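Long-range contact in tylactone synthase starter module and modules 1 & 2 (Streptomyces fradiae, PDB 2Z5L), which probably reduces, through its first ketoreductase domain, the beta-keto group of the growing polyketide chain during assembly of the tylosin precursor: residues L289-A301 against C312-R324. Residues are numbered along the deposited sequence; the frame is centred on the assembly and turned at random.
Sequences LTSRRGPEAPGAA and CEVVHAACDVAER
Leu-289, Thr-290 and Ser-291 pair in parallel with His-316, Ala-317 and Ala-318, joining the two strands at one edge of the Rossmann-type ketoreductase sheet, and a histidine pins the following loop over the pair. The strand segments run 4.8 Å apart at 23°, and the hydrogen bonds alternate as parallel pairing requires: Leu-289 N gives to Val-315 O (2.9 Å), Ala-317 N to Leu-289 O, and Ser-291 N to Ala-317 O. Beyond them, Cys-319 N to Ser-291 O is weak, with an N-H...O angle of 133°, at the point where both chains leave the sheet.

His-316 carries the side-chain contact. With CG anti to the backbone N (chi1 -168°), its ring reaches across to the neighbouring strand, where His-316 NE2 shares a short hydrogen bond with Ser-291 OG (2.6 Å). The peptide joining Gly-294 to Pro-295 lies over one ring face: Pro-295 N sits 3.5 Å above the plane of the His-316 ring, over its centre, and Gly-294 C is displaced toward the rim. Ala-300 CB, at the start of helix 300-308, meets the ring edge 3.8 Å from His-316 ND1. Ser-291 OG also accepts a weak bond from Gly-294 N, a second link between the loop and the strand end. Close by, Gly-294 CA packs against Ala-318 CB (3.7 Å).

The two strands and helix 300-308 form a right-handed beta-alpha-beta unit, with strand 313-318 at the sheet's edge within the chain. Leu-289 and Val-314 face that helix through Leu-307, whereas Thr-290 and Ala-317 meet Leu-330 of helix 324-333 on the opposite face; strand 261-265 flanks strand 286-291 on its other side.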
loop_
_atom_site.group_PDB
_atom_site.type_symbol
_atom_site.label_atom_id
_atom_site.label_comp_id
_atom_site.label_asym_id
_atom_site.label_seq_id
_atom_site.Cartn_x
_atom_site.Cartn_y
_atom_site.Cartn_z
ATOM N N LEU A 289 -13.215 14.281 -17.098
ATOM C CA LEU A 289 -13.230 12.871 -16.761
ATOM C C LEU A 289 -12.440 12.039 -17.749
ATOM O O LEU A 289 -12.572 12.203 -18.962
ATOM C CB LEU A 289 -14.678 12.376 -16.721
ATOM C CG LEU A 289 -15.668 13.280 -15.988
ATOM C CD1 LEU A 289 -17.074 12.758 -16.234
ATOM C CD2 LEU A 289 -15.360 13.339 -14.507
ATOM N N THR A 290 -11.602 11.148 -17.236
ATOM C CA THR A 290 -10.837 10.303 -18.131
ATOM C C THR A 290 -11.299 8.887 -17.921
ATOM O O THR A 290 -11.703 8.521 -16.818
ATOM C CB THR A 290 -9.336 10.391 -17.855
ATOM O OG1 THR A 290 -9.005 9.541 -16.756
ATOM C CG2 THR A 290 -8.947 11.831 -17.500
ATOM N N SER A 291 -11.266 8.104 -18.993
ATOM C CA SER A 291 -11.661 6.701 -18.945
ATOM C C SER A 291 -11.026 5.940 -20.103
ATOM O O SER A 291 -10.585 6.539 -21.084
ATOM C CB SER A 291 -13.180 6.570 -19.021
ATOM O OG SER A 291 -13.677 7.003 -20.273
ATOM N N ARG A 292 -11.000 4.618 -19.968
ATOM C CA ARG A 292 -10.432 3.708 -20.954
ATOM C C ARG A 292 -11.018 3.856 -22.356
ATOM O O ARG A 292 -10.282 3.841 -23.340
ATOM C CB ARG A 292 -10.607 2.256 -20.470
ATOM C CG ARG A 292 -11.925 2.000 -19.701
ATOM C CD ARG A 292 -11.721 2.043 -18.182
ATOM N NE ARG A 292 -12.724 2.822 -17.461
ATOM C CZ ARG A 292 -12.449 3.905 -16.739
ATOM N NH1 ARG A 292 -11.196 4.331 -16.654
ATOM N NH2 ARG A 292 -13.418 4.562 -16.095
ATOM N N ARG A 293 -12.340 3.991 -22.443
ATOM C CA ARG A 293 -13.034 4.130 -23.722
ATOM C C ARG A 293 -13.325 5.588 -24.051
ATOM O O ARG A 293 -13.685 5.911 -25.180
ATOM C CB ARG A 293 -14.369 3.366 -23.698
ATOM C CG ARG A 293 -14.265 1.868 -23.460
ATOM C CD ARG A 293 -14.179 1.069 -24.751
ATOM N NE ARG A 293 -15.350 1.226 -25.621
ATOM C CZ ARG A 293 -15.350 1.908 -26.764
ATOM N NH1 ARG A 293 -14.245 2.505 -27.181
ATOM N NH2 ARG A 293 -16.450 1.976 -27.505
ATOM N N GLY A 294 -13.192 6.468 -23.066
ATOM C CA GLY A 294 -13.466 7.870 -23.314
ATOM C C GLY A 294 -14.952 8.124 -23.467
ATOM O O GLY A 294 -15.759 7.354 -22.934
ATOM N N PRO A 295 -15.354 9.184 -24.194
ATOM C CA PRO A 295 -16.766 9.525 -24.404
ATOM C C PRO A 295 -17.594 8.451 -25.104
ATOM O O PRO A 295 -18.812 8.578 -25.215
ATOM C CB PRO A 295 -16.693 10.808 -25.221
ATOM C CG PRO A 295 -15.465 10.580 -26.039
ATOM C CD PRO A 295 -14.490 10.049 -25.012
ATOM N N GLU A 296 -16.946 7.408 -25.598
ATOM C CA GLU A 296 -17.685 6.337 -26.247
ATOM C C GLU A 296 -18.106 5.314 -25.186
ATOM O O GLU A 296 -18.777 4.336 -25.494
ATOM C CB GLU A 296 -16.833 5.639 -27.312
ATOM C CG GLU A 296 -16.359 6.526 -28.467
ATOM C CD GLU A 296 -15.734 5.713 -29.592
ATOM O OE1 GLU A 296 -14.897 4.822 -29.290
ATOM O OE2 GLU A 296 -16.069 5.966 -30.774
ATOM N N ALA A 297 -17.715 5.553 -23.935
ATOM C CA ALA A 297 -18.042 4.660 -22.829
ATOM C C ALA A 297 -19.550 4.583 -22.573
ATOM O O ALA A 297 -20.299 5.501 -22.882
ATOM C CB ALA A 297 -17.317 5.105 -21.567
ATOM N N PRO A 298 -20.012 3.476 -21.973
ATOM C CA PRO A 298 -21.453 3.329 -21.706
ATOM C C PRO A 298 -22.126 4.373 -20.806
ATOM O O PRO A 298 -21.789 4.534 -19.630
ATOM C CB PRO A 298 -21.572 1.882 -21.191
ATOM C CG PRO A 298 -20.238 1.586 -20.596
ATOM C CD PRO A 298 -19.242 2.295 -21.529
ATOM N N GLY A 299 -23.095 5.067 -21.392
ATOM C CA GLY A 299 -23.819 6.101 -20.681
ATOM C C GLY A 299 -22.943 7.330 -20.472
ATOM O O GLY A 299 -23.245 8.175 -19.621
ATOM N N ALA A 300 -21.851 7.411 -21.240
ATOM C CA ALA A 300 -20.901 8.524 -21.142
ATOM C C ALA A 300 -21.636 9.809 -21.452
ATOM O O ALA A 300 -21.649 10.733 -20.636
ATOM C CB ALA A 300 -19.734 8.316 -22.110
ATOM N N ALA A 301 -22.284 9.830 -22.613
ATOM C CA ALA A 301 -23.037 10.981 -23.097
ATOM C C ALA A 301 -24.154 11.362 -22.136
ATOM O O ALA A 301 -24.361 12.542 -21.814
ATOM C CB ALA A 301 -23.617 10.679 -24.513
ATOM N N CYS A 312 -22.176 22.905 -14.155
ATOM C CA CYS A 312 -20.777 22.551 -14.369
ATOM C C CYS A 312 -20.444 22.189 -15.825
ATOM O O CYS A 312 -21.199 21.480 -16.485
ATOM C CB CYS A 312 -20.425 21.371 -13.458
ATOM S SG CYS A 312 -18.686 20.985 -13.466
ATOM N N GLU A 313 -19.306 22.665 -16.319
ATOM C CA GLU A 313 -18.868 22.319 -17.669
ATOM C C GLU A 313 -18.139 20.977 -17.696
ATOM O O GLU A 313 -17.236 20.741 -16.894
ATOM C CB GLU A 313 -17.968 23.418 -18.240
ATOM C CG GLU A 313 -17.782 23.349 -19.746
ATOM C CD GLU A 313 -16.807 24.388 -20.261
ATOM O OE1 GLU A 313 -17.128 25.593 -20.191
ATOM O OE2 GLU A 313 -15.719 24.000 -20.737
ATOM N N VAL A 314 -18.531 20.098 -18.617
ATOM C CA VAL A 314 -17.976 18.744 -18.646
ATOM C C VAL A 314 -17.301 18.249 -19.893
ATOM O O VAL A 314 -17.881 18.238 -20.978
ATOM C CB VAL A 314 -19.068 17.701 -18.344
ATOM C CG1 VAL A 314 -18.487 16.291 -18.387
ATOM C CG2 VAL A 314 -19.714 18.010 -17.021
ATOM N N VAL A 315 -16.087 17.759 -19.714
ATOM C CA VAL A 315 -15.325 17.231 -20.830
ATOM C C VAL A 315 -14.877 15.786 -20.536
ATOM O O VAL A 315 -14.447 15.477 -19.429
ATOM C CB VAL A 315 -14.101 18.159 -21.092
ATOM C CG1 VAL A 315 -12.800 17.447 -20.790
ATOM C CG2 VAL A 315 -14.147 18.684 -22.517
ATOM N N HIS A 316 -14.954 14.913 -21.536
ATOM C CA HIS A 316 -14.566 13.521 -21.359
ATOM C C HIS A 316 -13.506 13.063 -22.379
ATOM O O HIS A 316 -13.671 13.241 -23.592
ATOM C CB HIS A 316 -15.821 12.642 -21.461
ATOM C CG HIS A 316 -15.606 11.229 -21.027
ATOM N ND1 HIS A 316 -16.612 10.282 -21.035
ATOM C CD2 HIS A 316 -14.496 10.591 -20.587
ATOM C CE1 HIS A 316 -16.126 9.126 -20.624
ATOM N NE2 HIS A 316 -14.842 9.285 -20.345
ATOM N N ALA A 317 -12.426 12.464 -21.886
ATOM C CA ALA A 317 -11.360 11.987 -22.762
ATOM C C ALA A 317 -10.870 10.578 -22.431
ATOM O O ALA A 317 -10.927 10.138 -21.280
ATOM C CB ALA A 317 -10.181 12.956 -22.715
ATOM N N ALA A 318 -10.369 9.882 -23.446
ATOM C CA ALA A 318 -9.848 8.529 -23.276
ATOM C C ALA A 318 -8.386 8.587 -22.846
ATOM O O ALA A 318 -7.698 9.585 -23.081
ATOM C CB ALA A 318 -9.980 7.753 -24.581
ATOM N N CYS A 319 -7.912 7.516 -22.218
ATOM C CA CYS A 319 -6.535 7.458 -21.760
ATOM C C CYS A 319 -6.225 6.129 -21.074
ATOM O O CYS A 319 -7.116 5.473 -20.537
ATOM C CB CYS A 319 -6.258 8.598 -20.777
ATOM S SG CYS A 319 -4.620 8.513 -19.994
ATOM N N ASP A 320 -4.957 5.740 -21.095
ATOM C CA ASP A 320 -4.531 4.508 -20.448
ATOM C C ASP A 320 -4.024 4.863 -19.065
ATOM O O ASP A 320 -3.358 4.056 -18.413
ATOM C CB ASP A 320 -3.414 3.844 -21.240
ATOM C CG ASP A 320 -3.785 3.636 -22.684
ATOM O OD1 ASP A 320 -2.953 3.085 -23.441
ATOM O OD2 ASP A 320 -4.912 4.029 -23.061
ATOM N N VAL A 321 -4.340 6.087 -18.644
ATOM C CA VAL A 321 -3.951 6.623 -17.342
ATOM C C VAL A 321 -2.429 6.717 -17.183
ATOM O O VAL A 321 -1.924 7.693 -16.640
ATOM C CB VAL A 321 -4.531 5.757 -16.199
ATOM C CG1 VAL A 321 -4.358 6.468 -14.873
ATOM C CG2 VAL A 321 -6.003 5.452 -16.462
ATOM N N ALA A 322 -1.714 5.700 -17.661
ATOM C CA ALA A 322 -0.258 5.649 -17.580
ATOM C C ALA A 322 0.383 6.181 -18.865
ATOM O O ALA A 322 1.605 6.211 -18.989
ATOM C CB ALA A 322 0.195 4.219 -17.321
ATOM N N GLU A 323 -0.451 6.594 -19.817
ATOM C CA GLU A 323 0.017 7.133 -21.092
ATOM C C GLU A 323 0.401 8.600 -20.880
ATOM O O GLU A 323 -0.426 9.417 -20.457
ATOM C CB GLU A 323 -1.098 7.028 -22.131
ATOM C CG GLU A 323 -0.648 7.060 -23.574
ATOM C CD GLU A 323 -1.810 6.897 -24.545
ATOM O OE1 GLU A 323 -2.452 7.913 -24.894
ATOM O OE2 GLU A 323 -2.088 5.743 -24.946
ATOM N N ARG A 324 1.656 8.931 -21.161
ATOM C CA ARG A 324 2.147 10.297 -20.980
ATOM C C ARG A 324 1.429 11.378 -21.774
ATOM O O ARG A 324 0.799 12.277 -21.205
ATOM C CB ARG A 324 3.641 10.373 -21.298
ATOM C CG ARG A 324 4.525 10.123 -20.101
ATOM C CD ARG A 324 5.759 10.999 -20.160
ATOM N NE ARG A 324 5.410 12.411 -20.330
ATOM C CZ ARG A 324 5.638 13.120 -21.433
ATOM N NH1 ARG A 324 5.280 14.396 -21.489
ATOM N NH2 ARG A 324 6.239 12.560 -22.476
#